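Local coordinates for putative P450-like enzyme (Streptomyces himastatinicus ATCC 53653, PDB 5Z9J), which belongs to the cytochrome P450 family, carries a heme and probably acts as a monooxygenase in bacterial secondary metabolism, at residues A[53-58]-A[77-82]; A[73-78]-A[228-233]; A[153-158]-A[187-192]. All coordinates share one frame; numbering follows the deposited sequence.

Interaction 1 of 3, residues A[53-58]-A[77-82]; sequences VFSSDT and HTDPPK
Asp79 reaches across to the end of strand 54-55 and binds two successive residues there, Ser55 through its hydroxyl and Ser56 through its amide. Ser55 OG donates to Asp79 OD2 over a short 2.5 Å, and Ser56 N donates to Asp79 OD1 at 2.9 Å. Each oxygen uses its syn lone pair, the one facing its twin, so the carboxylate meets both donors with its open end and its rotation is fixed. The Ser55 hydroxyl lies anti to the backbone N (chi1 176°), which lets it give to Asp79 while taking the amide of Asp57, with Asp57 N 2.9 Å from Ser55 OG. That second bond makes an ST turn and bends the chain as it leaves the strand. Both serines are buried, and this polar knot is the tight part of the contact.

Toward solvent the fit is looser. The exposed ring of His77, whose ND1 is engaged by Asp74, brings its CD2 edge in the ring plane to Ser56 O at 3.2 Å, and His77 CA makes a CA-H...O contact with the same oxygen. Partly exposed Asp57 rests its CB on His77 O at 3.5 Å.

Strand 54-55 is an outermost strand of the five-stranded sheet, paired to 287-291 through Ser55 and Ala290, and the Phe54 ring packs on strands 295-297 and 307-310. Ser56 lies beside the heme-binding residues Arg289 and His345, and Asp79 thus pins the loop leading into helix 82-93 onto this sheet edge.

Interaction 2 of 3, residues A[73-78]-A[228-233]; sequences GDFAHT and SNIANR. With HEM (protoporphyrin IX containing Fe), chain E.
Arg233 and Asp74 form a side-on, two-nitrogen salt bridge, one nitrogen to each carboxylate oxygen. Arg233 NE donates to Asp74 OD1 at 2.9 Å and Arg233 NH2 to Asp74 OD2 at 2.8 Å, the latter bond almost straight at 175°. Both oxygens lie in the guanidinium plane, but the carboxylate is tilted 28° from it, so the nitrogens arrive on its syn sides somewhat out of plane. The arginine leaves helix 224-238 with CG anti to its amide nitrogen, then bends at both chi2 and chi3, which sets NE and NH2 against the carboxylate. Ala76 CB packs against Arg233 NE at 3.5 Å, while Asn237 takes NH1.

Asp74 OD2 carries a second bond. His77 ND1 donates to it at 2.9 Å from above the carboxylate, on the opposite face from Arg233 NH2, and the ring stands steeply to the guanidinium. Two donors on one oxygen are likely to stabilise the ionised carboxylate.

Gly73 sits against the helix where a CB would crowd Asn229 CB, and its backbone angles would jam that CB on the preceding carbonyl. Gly73 O meets Ile230 CG1 at 3.3 Å. Asn229 sends its ND2 to the carbonyls of Ile70 and Glu72. Phe75 holds its ring between its own N and carbonyl carbon (chi1 56°), an orientation that brings CE2 within 3.4 Å of HEM CBD and CZ within 3.5 Å of HEM CMD, and turns an edge to Ile230.

By their places in the fold, helix 82-93 probably corresponds to the P450 C helix and helix 224-238 to the first part of the long distal helix; a loop braced between them beside a heme propionate and methyl fits the P450 heme pocket.

Interaction 3 of 3, residues A[153-158]-A[187-192]; sequences RQWMDK and WEMRDY
Trp155 NE1 donates to Glu188 OE2 across the two helices, at 2.6 Å and 162°, the one hydrogen bond between the segments. The oxygen lies near the indole plane, whereas the nitrogen comes from well above the carboxylate plane, the two flat groups standing steeply to each other. Glu188 reaches it with an extended chain, CG being anti to the backbone N. Lys158 NZ stays 4.4 Å from Glu188 OE1, near enough for attraction but not a salt bridge, so the carboxylate probably also feels this positive charge.

Packing spreads from the same indole. Met189 CG lies over one face of its six-membered ring, 3.5 Å from the centroid, as a CH-pi contact. The sulfur follows obliquely, Met189 SD touching Trp155 CE3 at 3.6 Å in a Met-aromatic contact. At the far rim Trp155 CH2 meets Tyr192 CB at 3.7 Å, and the indole edge points toward the face of the Tyr192 ring, with planes 88° apart in a T-shaped pair. Replacing the Trp155 indole by an alanine is likely to cost Glu188 OE2 the NE1 bond and to remove the surface that Met189 and Tyr192 pack on.

The helix axes lie 12.3 Å apart, a wide spacing spanned mainly by the buried indole, and run nearly antiparallel at 153°. Met189 also rests on Ser228 and Asn232 of helix 224-238. By order and position, helices 147-163 and 172-202 correspond to the F and G helices of the P450 fold, an antiparallel pair whose G member packs across the long distal helix.

From the N terminus, interaction 1 closes first, an 18-residue loop holding the short helix 68-71 and tying the sheet edge to the approach of helix 82-93. Interaction 2 starts on the same loop, sharing His77 and Thr78, and closes a mostly helical span of 149 residues by reaching helix 224-238 beside the heme. Interaction 3 is nested inside that span, where it closes the hairpin of helices 147-163 and 172-202. Helix 224-238 links the last two, since Ser228 and Asn232 touch Met189. Interactions 1 and 3 do not touch, their nearest atoms being about 12 Å apart; interaction 2 meets both, through the shared loop residues and through Ser228 and Asn232.

Interaction 1 of 3, residues A[53-58]-A[77-82]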
loop_
_atom_site.group_PDB
_atom_site.type_symbol
_atom_site.label_atom_id
_atom_site.label_comp_id
_atom_site.label_asym_id
_atom_site.label_seq_id
_atom_site.Cartn_x
_atom_site.Cartn_y
_atom_site.Cartn_z
ATOM N N VAL A 53 10.287 -20.512 -3.760
ATOM C CA VAL A 53 10.259 -20.548 -5.216
ATOM C C VAL A 53 10.002 -19.161 -5.845
ATOM O O VAL A 53 10.583 -18.832 -6.882
ATOM C CB VAL A 53 9.223 -21.574 -5.730
ATOM C CG1 VAL A 53 8.991 -21.380 -7.214
ATOM C CG2 VAL A 53 9.731 -23.008 -5.457
ATOM N N PHE A 54 9.108 -18.364 -5.256
ATOM C CA PHE A 54 8.783 -17.046 -5.818
ATOM C C PHE A 54 9.337 -15.896 -4.984
ATOM O O PHE A 54 8.678 -15.404 -4.082
ATOM C CB PHE A 54 7.277 -16.913 -5.990
ATOM C CG PHE A 54 6.705 -17.912 -6.988
ATOM C CD1 PHE A 54 6.778 -17.678 -8.367
ATOM C CD2 PHE A 54 6.143 -19.095 -6.544
ATOM C CE1 PHE A 54 6.233 -18.625 -9.291
ATOM C CE2 PHE A 54 5.619 -20.051 -7.456
ATOM C CZ PHE A 54 5.669 -19.806 -8.824
ATOM N N SER A 55 10.536 -15.463 -5.337
ATOM C CA SER A 55 11.261 -14.477 -4.561
ATOM C C SER A 55 10.636 -13.088 -4.602
ATOM O O SER A 55 10.096 -12.648 -5.604
ATOM C CB SER A 55 12.705 -14.423 -5.073
ATOM O OG SER A 55 13.447 -13.422 -4.417
ATOM N N SER A 56 10.773 -12.368 -3.500
ATOM C CA SER A 56 10.360 -10.980 -3.444
ATOM C C SER A 56 11.538 -10.054 -3.759
ATOM O O SER A 56 11.387 -8.829 -3.819
ATOM C CB SER A 56 9.790 -10.676 -2.066
ATOM O OG SER A 56 8.514 -11.293 -1.936
ATOM N N ASP A 57 12.717 -10.626 -3.957
ATOM C CA ASP A 57 13.883 -9.812 -4.335
ATOM C C ASP A 57 13.926 -9.657 -5.841
ATOM O O ASP A 57 14.735 -10.299 -6.509
ATOM C CB ASP A 57 15.179 -10.427 -3.808
ATOM C CG ASP A 57 16.409 -9.567 -4.123
ATOM O OD1 ASP A 57 16.254 -8.404 -4.529
ATOM O OD2 ASP A 57 17.538 -10.066 -3.984
ATOM N N THR A 58 13.054 -8.820 -6.393
ATOM C CA THR A 58 12.908 -8.728 -7.845
ATOM C C THR A 58 14.088 -8.054 -8.550
ATOM O O THR A 58 14.330 -8.300 -9.747
ATOM C CB THR A 58 11.617 -7.977 -8.207
ATOM O OG1 THR A 58 11.578 -6.721 -7.509
ATOM C CG2 THR A 58 10.375 -8.805 -7.821
ATOM N N HIS A 77 11.616 -6.508 0.238
ATOM C CA HIS A 77 12.291 -7.170 -0.857
ATOM C C HIS A 77 13.292 -8.190 -0.359
ATOM O O HIS A 77 14.199 -8.554 -1.053
ATOM C CB HIS A 77 12.971 -6.142 -1.766
ATOM C CG HIS A 77 12.000 -5.297 -2.518
ATOM N ND1 HIS A 77 11.735 -3.980 -2.195
ATOM C CD2 HIS A 77 11.156 -5.613 -3.529
ATOM C CE1 HIS A 77 10.807 -3.510 -3.013
ATOM N NE2 HIS A 77 10.441 -4.481 -3.834
ATOM N N THR A 78 13.092 -8.681 0.846
ATOM C CA THR A 78 14.005 -9.632 1.427
ATOM C C THR A 78 13.325 -10.984 1.592
ATOM O O THR A 78 12.186 -11.034 2.076
ATOM C CB THR A 78 14.470 -9.117 2.807
ATOM O OG1 THR A 78 15.060 -7.818 2.646
ATOM C CG2 THR A 78 15.460 -10.054 3.423
ATOM N N ASP A 79 14.050 -12.063 1.300
ATOM C CA ASP A 79 13.522 -13.443 1.407
ATOM C C ASP A 79 14.007 -14.140 2.680
ATOM O O ASP A 79 14.884 -13.624 3.371
ATOM C CB ASP A 79 13.948 -14.306 0.196
ATOM C CG ASP A 79 13.485 -13.757 -1.100
ATOM O OD1 ASP A 79 12.406 -13.132 -1.177
ATOM O OD2 ASP A 79 14.246 -13.894 -2.063
ATOM N N PRO A 80 13.443 -15.322 2.996
ATOM C CA PRO A 80 14.106 -16.092 4.056
ATOM C C PRO A 80 15.540 -16.447 3.653
ATOM O O PRO A 80 15.838 -16.485 2.474
ATOM C CB PRO A 80 13.248 -17.363 4.177
ATOM C CG PRO A 80 12.394 -17.396 2.927
ATOM C CD PRO A 80 12.211 -15.982 2.508
ATOM N N PRO A 81 16.426 -16.697 4.622
ATOM C CA PRO A 81 16.188 -16.729 6.070
ATOM C C PRO A 81 16.284 -15.358 6.725
ATOM O O PRO A 81 16.000 -15.232 7.909
ATOM C CB PRO A 81 17.312 -17.646 6.573
ATOM C CG PRO A 81 18.453 -17.335 5.624
ATOM C CD PRO A 81 17.814 -17.098 4.285
ATOM N N LYS A 82 16.718 -14.346 5.984
ATOM C CA LYS A 82 16.914 -13.027 6.598
ATOM C C LYS A 82 15.638 -12.200 6.795
ATOM O O LYS A 82 15.620 -11.296 7.625
ATOM C CB LYS A 82 17.941 -12.214 5.799
ATOM C CG LYS A 82 19.375 -12.683 6.053
ATOM C CD LYS A 82 20.381 -11.839 5.312
ATOM C CE LYS A 82 20.275 -12.036 3.792
ATOM N NZ LYS A 82 20.636 -13.427 3.324
#

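Interaction 2 of 3, residues A[73-78]-A[228-233]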
loop_
_atom_site.group_PDB
_atom_site.type_symbol
_atom_site.label_atom_id
_atom_site.label_comp_id
_atom_site.label_asym_id
_atom_site.label_seq_id
_atom_site.Cartn_x
_atom_site.Cartn_y
_atom_site.Cartn_z
ATOM N N GLY A 73 17.591 -3.791 4.875
ATOM C CA GLY A 73 16.599 -3.332 5.841
ATOM C C GLY A 73 15.216 -3.258 5.196
ATOM O O GLY A 73 14.195 -3.274 5.864
ATOM N N ASP A 74 15.187 -3.193 3.873
ATOM C CA ASP A 74 13.913 -3.197 3.171
ATOM C C ASP A 74 13.434 -4.614 3.076
ATOM O O ASP A 74 13.552 -5.263 2.022
ATOM C CB ASP A 74 14.024 -2.567 1.796
ATOM C CG ASP A 74 12.709 -2.518 1.084
ATOM O OD1 ASP A 74 11.683 -2.811 1.716
ATOM O OD2 ASP A 74 12.687 -2.149 -0.103
ATOM N N PHE A 75 12.846 -5.084 4.167
ATOM C CA PHE A 75 12.422 -6.472 4.258
ATOM C C PHE A 75 11.279 -6.818 3.311
ATOM O O PHE A 75 10.950 -7.986 3.154
ATOM C CB PHE A 75 12.048 -6.818 5.698
ATOM C CG PHE A 75 11.011 -5.944 6.278
ATOM C CD1 PHE A 75 11.364 -4.773 6.945
ATOM C CD2 PHE A 75 9.666 -6.281 6.170
ATOM C CE1 PHE A 75 10.392 -3.953 7.499
ATOM C CE2 PHE A 75 8.678 -5.471 6.718
ATOM C CZ PHE A 75 9.046 -4.286 7.393
ATOM N N ALA A 76 10.675 -5.818 2.683
ATOM C CA ALA A 76 9.668 -6.077 1.651
ATOM C C ALA A 76 10.317 -6.752 0.441
ATOM O O ALA A 76 9.644 -7.500 -0.308
ATOM C CB ALA A 76 8.949 -4.772 1.199
ATOM N N HIS A 77 11.616 -6.508 0.238
ATOM C CA HIS A 77 12.291 -7.170 -0.857
ATOM C C HIS A 77 13.292 -8.190 -0.359
ATOM O O HIS A 77 14.199 -8.554 -1.053
ATOM C CB HIS A 77 12.971 -6.142 -1.766
ATOM C CG HIS A 77 12.000 -5.297 -2.518
ATOM N ND1 HIS A 77 11.735 -3.980 -2.195
ATOM C CD2 HIS A 77 11.156 -5.613 -3.529
ATOM C CE1 HIS A 77 10.807 -3.510 -3.013
ATOM N NE2 HIS A 77 10.441 -4.481 -3.834
ATOM N N THR A 78 13.092 -8.681 0.846
ATOM C CA THR A 78 14.005 -9.632 1.427
ATOM C C THR A 78 13.325 -10.984 1.592
ATOM O O THR A 78 12.186 -11.034 2.076
ATOM C CB THR A 78 14.470 -9.117 2.807
ATOM O OG1 THR A 78 15.060 -7.818 2.646
ATOM C CG2 THR A 78 15.460 -10.054 3.423
ATOM N N SER A 228 16.940 3.670 7.813
ATOM C CA SER A 228 16.360 4.472 6.740
ATOM C C SER A 228 15.450 3.603 5.841
ATOM O O SER A 228 14.308 3.965 5.528
ATOM C CB SER A 228 17.470 5.130 5.914
ATOM O OG SER A 228 16.960 6.108 5.028
ATOM N N ASN A 229 15.920 2.423 5.479
ATOM C CA ASN A 229 15.113 1.580 4.589
ATOM C C ASN A 229 13.868 1.033 5.275
ATOM O O ASN A 229 12.833 0.884 4.639
ATOM C CB ASN A 229 15.984 0.469 4.024
ATOM C CG ASN A 229 17.073 1.019 3.105
ATOM O OD1 ASN A 229 16.815 1.906 2.274
ATOM N ND2 ASN A 229 18.288 0.510 3.259
ATOM N N ILE A 230 13.928 0.800 6.584
ATOM C CA ILE A 230 12.731 0.406 7.300
ATOM C C ILE A 230 11.741 1.566 7.371
ATOM O O ILE A 230 10.573 1.393 6.999
ATOM C CB ILE A 230 13.064 -0.106 8.707
ATOM C CG1 ILE A 230 13.761 -1.477 8.604
ATOM C CG2 ILE A 230 11.799 -0.207 9.580
ATOM C CD1 ILE A 230 14.453 -1.916 9.902
ATOM N N ALA A 231 12.184 2.742 7.815
ATOM C CA ALA A 231 11.272 3.881 7.855
ATOM C C ALA A 231 10.707 4.216 6.456
ATOM O O ALA A 231 9.516 4.467 6.330
ATOM C CB ALA A 231 11.925 5.065 8.446
ATOM N N ASN A 232 11.528 4.157 5.415
ATOM C CA ASN A 232 11.053 4.529 4.108
ATOM C C ASN A 232 9.957 3.537 3.751
ATOM O O ASN A 232 8.976 3.914 3.167
ATOM C CB ASN A 232 12.089 4.334 3.007
ATOM C CG ASN A 232 11.706 5.016 1.675
ATOM O OD1 ASN A 232 10.537 5.373 1.426
ATOM N ND2 ASN A 232 12.595 4.776 0.696
ATOM N N ARG A 233 10.158 2.263 4.092
ATOM C CA ARG A 233 9.205 1.206 3.711
ATOM C C ARG A 233 7.873 1.415 4.452
ATOM O O ARG A 233 6.823 1.233 3.861
ATOM C CB ARG A 233 9.763 -0.210 3.974
ATOM C CG ARG A 233 8.773 -1.370 3.583
ATOM C CD ARG A 233 8.260 -1.188 2.149
ATOM N NE ARG A 233 9.323 -1.264 1.146
ATOM C CZ ARG A 233 9.247 -0.828 -0.117
ATOM N NH1 ARG A 233 8.159 -0.223 -0.576
ATOM N NH2 ARG A 233 10.273 -0.993 -0.937
HETATM C CHA HEM E . 2.918 -5.414 3.081
HETATM C CHB HEM E . -1.153 -3.661 1.245
HETATM C CHC HEM E . -1.177 -0.328 4.749
HETATM C CHD HEM E . 3.308 -1.454 5.958
HETATM C C1A HEM E . 1.819 -5.303 2.260
HETATM C C2A HEM E . 1.432 -6.166 1.140
HETATM C C3A HEM E . 0.289 -5.689 0.641
HETATM C C4A HEM E . -0.076 -4.496 1.421
HETATM C CMA HEM E . -0.486 -6.265 -0.552
HETATM C CAA HEM E . 2.188 -7.409 0.629
HETATM C CBA HEM E . 3.392 -7.016 -0.236
HETATM C CGA HEM E . 3.976 -8.218 -0.990
HETATM O O1A HEM E . 4.863 -8.048 -1.863
HETATM O O2A HEM E . 3.605 -9.376 -0.729
HETATM C C1B HEM E . -1.543 -2.650 2.078
HETATM C C2B HEM E . -2.821 -1.993 2.022
HETATM C C3B HEM E . -2.829 -1.072 2.992
HETATM C C4B HEM E . -1.541 -1.116 3.666
HETATM C CMB HEM E . -3.904 -2.373 0.996
HETATM C CAB HEM E . -3.922 -0.077 3.398
HETATM C CBB HEM E . -5.128 -0.030 2.832
HETATM C C1C HEM E . 0.028 -0.339 5.426
HETATM C C2C HEM E . 0.412 0.525 6.570
HETATM C C3C HEM E . 1.655 0.191 6.888
HETATM C C4C HEM E . 2.078 -0.834 5.969
HETATM C CMC HEM E . -0.530 1.551 7.226
HETATM C CAC HEM E . 2.636 0.719 7.963
HETATM C CBC HEM E . 2.331 1.641 8.864
HETATM C C1D HEM E . 3.618 -2.583 5.271
HETATM C C2D HEM E . 4.899 -3.221 5.316
HETATM C C3D HEM E . 4.761 -4.455 4.443
HETATM C C4D HEM E . 3.418 -4.450 3.937
HETATM C CMD HEM E . 6.165 -2.764 6.084
HETATM C CAD HEM E . 5.880 -5.450 4.115
HETATM C CBD HEM E . 5.869 -6.613 5.084
HETATM C CGD HEM E . 6.854 -7.654 4.582
HETATM O O1D HEM E . 7.307 -7.583 3.416
HETATM O O2D HEM E . 7.171 -8.593 5.357
HETATM N NA HEM E . 0.871 -4.326 2.377
HETATM N NB HEM E . -0.773 -2.077 3.084
HETATM N NC HEM E . 1.087 -1.108 5.113
HETATM N ND HEM E . 2.744 -3.346 4.473
HETATM FE FE HEM E . 0.966 -2.800 3.882
#

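Interaction 3 of 3, residues A[153-158]-A[187-192]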
loop_
_atom_site.group_PDB
_atom_site.type_symbol
_atom_site.label_atom_id
_atom_site.label_comp_id
_atom_site.label_asym_id
_atom_site.label_seq_id
_atom_site.Cartn_x
_atom_site.Cartn_y
_atom_site.Cartn_z
ATOM N N ARG A 153 6.204 14.282 2.074
ATOM C CA ARG A 153 5.286 14.365 0.940
ATOM C C ARG A 153 6.065 14.668 -0.341
ATOM O O ARG A 153 5.710 14.170 -1.426
ATOM C CB ARG A 153 4.209 15.428 1.188
ATOM C CG ARG A 153 3.202 15.572 0.069
ATOM C CD ARG A 153 1.952 14.763 0.384
ATOM N NE ARG A 153 0.965 14.715 -0.696
ATOM C CZ ARG A 153 1.048 13.946 -1.778
ATOM N NH1 ARG A 153 2.078 13.132 -1.962
ATOM N NH2 ARG A 153 0.083 13.990 -2.682
ATOM N N GLN A 154 7.176 15.394 -0.186
ATOM C CA GLN A 154 8.114 15.647 -1.271
ATOM C C GLN A 154 8.722 14.352 -1.786
ATOM O O GLN A 154 8.698 14.073 -2.986
ATOM C CB GLN A 154 9.235 16.577 -0.788
ATOM C CG GLN A 154 10.208 17.003 -1.870
ATOM C CD GLN A 154 11.247 18.007 -1.388
ATOM O OE1 GLN A 154 11.154 18.547 -0.279
ATOM N NE2 GLN A 154 12.242 18.267 -2.230
ATOM N N TRP A 155 9.238 13.553 -0.858
ATOM C CA TRP A 155 9.848 12.279 -1.193
ATOM C C TRP A 155 8.839 11.325 -1.821
ATOM O O TRP A 155 9.189 10.537 -2.695
ATOM C CB TRP A 155 10.442 11.616 0.054
ATOM C CG TRP A 155 11.634 12.302 0.662
ATOM C CD1 TRP A 155 12.354 13.331 0.140
ATOM C CD2 TRP A 155 12.248 11.971 1.913
ATOM N NE1 TRP A 155 13.381 13.675 1.000
ATOM C CE2 TRP A 155 13.333 12.851 2.093
ATOM C CE3 TRP A 155 11.976 11.017 2.901
ATOM C CZ2 TRP A 155 14.150 12.800 3.217
ATOM C CZ3 TRP A 155 12.790 10.970 4.020
ATOM C CH2 TRP A 155 13.861 11.858 4.169
ATOM N N MET A 156 7.571 11.469 -1.450
ATOM C CA MET A 156 6.558 10.519 -1.858
ATOM C C MET A 156 6.031 10.808 -3.253
ATOM O O MET A 156 5.444 9.929 -3.880
ATOM C CB MET A 156 5.401 10.544 -0.842
ATOM C CG MET A 156 4.176 9.650 -1.138
ATOM S SD MET A 156 4.540 7.892 -0.846
ATOM C CE MET A 156 5.192 7.998 0.818
ATOM N N ASP A 157 6.353 11.974 -3.799
ATOM C CA ASP A 157 5.987 12.244 -5.182
ATOM C C ASP A 157 7.097 11.843 -6.129
ATOM O O ASP A 157 6.827 11.480 -7.274
ATOM C CB ASP A 157 5.660 13.713 -5.373
ATOM C CG ASP A 157 4.412 14.094 -4.684
ATOM O OD1 ASP A 157 3.872 13.250 -3.940
ATOM O OD2 ASP A 157 3.982 15.228 -4.876
ATOM N N LYS A 158 8.329 11.879 -5.632
ATOM C CA LYS A 158 9.470 11.361 -6.363
ATOM C C LYS A 158 9.364 9.845 -6.516
ATOM O O LYS A 158 9.711 9.278 -7.554
ATOM C CB LYS A 158 10.773 11.747 -5.671
ATOM C CG LYS A 158 11.115 13.231 -5.796
ATOM C CD LYS A 158 12.409 13.561 -5.068
ATOM C CE LYS A 158 12.795 15.021 -5.222
ATOM N NZ LYS A 158 14.107 15.346 -4.540
ATOM N N TRP A 187 20.160 8.394 -0.471
ATOM C CA TRP A 187 21.206 9.064 0.283
ATOM C C TRP A 187 20.668 10.232 1.077
ATOM O O TRP A 187 21.095 10.468 2.200
ATOM C CB TRP A 187 22.314 9.540 -0.636
ATOM C CG TRP A 187 23.331 8.494 -0.960
ATOM C CD1 TRP A 187 23.663 7.419 -0.198
ATOM C CD2 TRP A 187 24.197 8.460 -2.105
ATOM N NE1 TRP A 187 24.669 6.698 -0.803
ATOM C CE2 TRP A 187 25.017 7.317 -1.974
ATOM C CE3 TRP A 187 24.352 9.280 -3.231
ATOM C CZ2 TRP A 187 25.974 6.967 -2.929
ATOM C CZ3 TRP A 187 25.305 8.932 -4.180
ATOM C CH2 TRP A 187 26.104 7.787 -4.021
ATOM N N GLU A 188 19.674 10.916 0.533
ATOM C CA GLU A 188 19.088 12.022 1.267
ATOM C C GLU A 188 18.294 11.539 2.467
ATOM O O GLU A 188 18.410 12.088 3.560
ATOM C CB GLU A 188 18.191 12.860 0.353
ATOM C CG GLU A 188 17.394 13.915 1.101
ATOM C CD GLU A 188 16.454 14.704 0.217
ATOM O OE1 GLU A 188 16.667 14.760 -1.013
ATOM O OE2 GLU A 188 15.477 15.246 0.760
ATOM N N MET A 189 17.571 10.459 2.290
ATOM C CA MET A 189 16.847 9.847 3.388
ATOM C C MET A 189 17.755 9.243 4.435
ATOM O O MET A 189 17.487 9.332 5.621
ATOM C CB MET A 189 15.907 8.764 2.849
ATOM C CG MET A 189 15.019 9.275 1.754
ATOM S SD MET A 189 13.602 8.208 1.379
ATOM C CE MET A 189 14.260 7.230 0.054
ATOM N N ARG A 190 18.831 8.619 3.980
ATOM C CA ARG A 190 19.732 7.967 4.887
ATOM C C ARG A 190 20.328 9.043 5.798
ATOM O O ARG A 190 20.420 8.849 6.999
ATOM C CB ARG A 190 20.835 7.226 4.152
ATOM C CG ARG A 190 21.688 6.373 5.084
ATOM C CD ARG A 190 23.099 6.241 4.580
ATOM N NE ARG A 190 23.470 7.442 3.840
ATOM C CZ ARG A 190 24.128 8.474 4.366
ATOM N NH1 ARG A 190 24.493 8.455 5.645
ATOM N NH2 ARG A 190 24.417 9.524 3.608
ATOM N N ASP A 191 20.621 10.200 5.230
ATOM C CA ASP A 191 21.262 11.252 6.037
ATOM C C ASP A 191 20.223 11.915 6.904
ATOM O O ASP A 191 20.523 12.354 8.001
ATOM C CB ASP A 191 21.915 12.292 5.139
ATOM N N TYR A 192 18.966 11.815 6.498
ATOM C CA TYR A 192 17.891 12.292 7.347
ATOM C C TYR A 192 17.703 11.396 8.559
ATOM O O TYR A 192 17.804 11.866 9.716
ATOM C CB TYR A 192 16.584 12.373 6.577
ATOM C CG TYR A 192 15.424 12.745 7.450
ATOM C CD1 TYR A 192 15.182 14.070 7.764
ATOM C CD2 TYR A 192 14.562 11.771 7.961
ATOM C CE1 TYR A 192 14.122 14.437 8.560
ATOM C CE2 TYR A 192 13.495 12.126 8.763
ATOM C CZ TYR A 192 13.285 13.468 9.057
ATOM O OH TYR A 192 12.235 13.860 9.845
#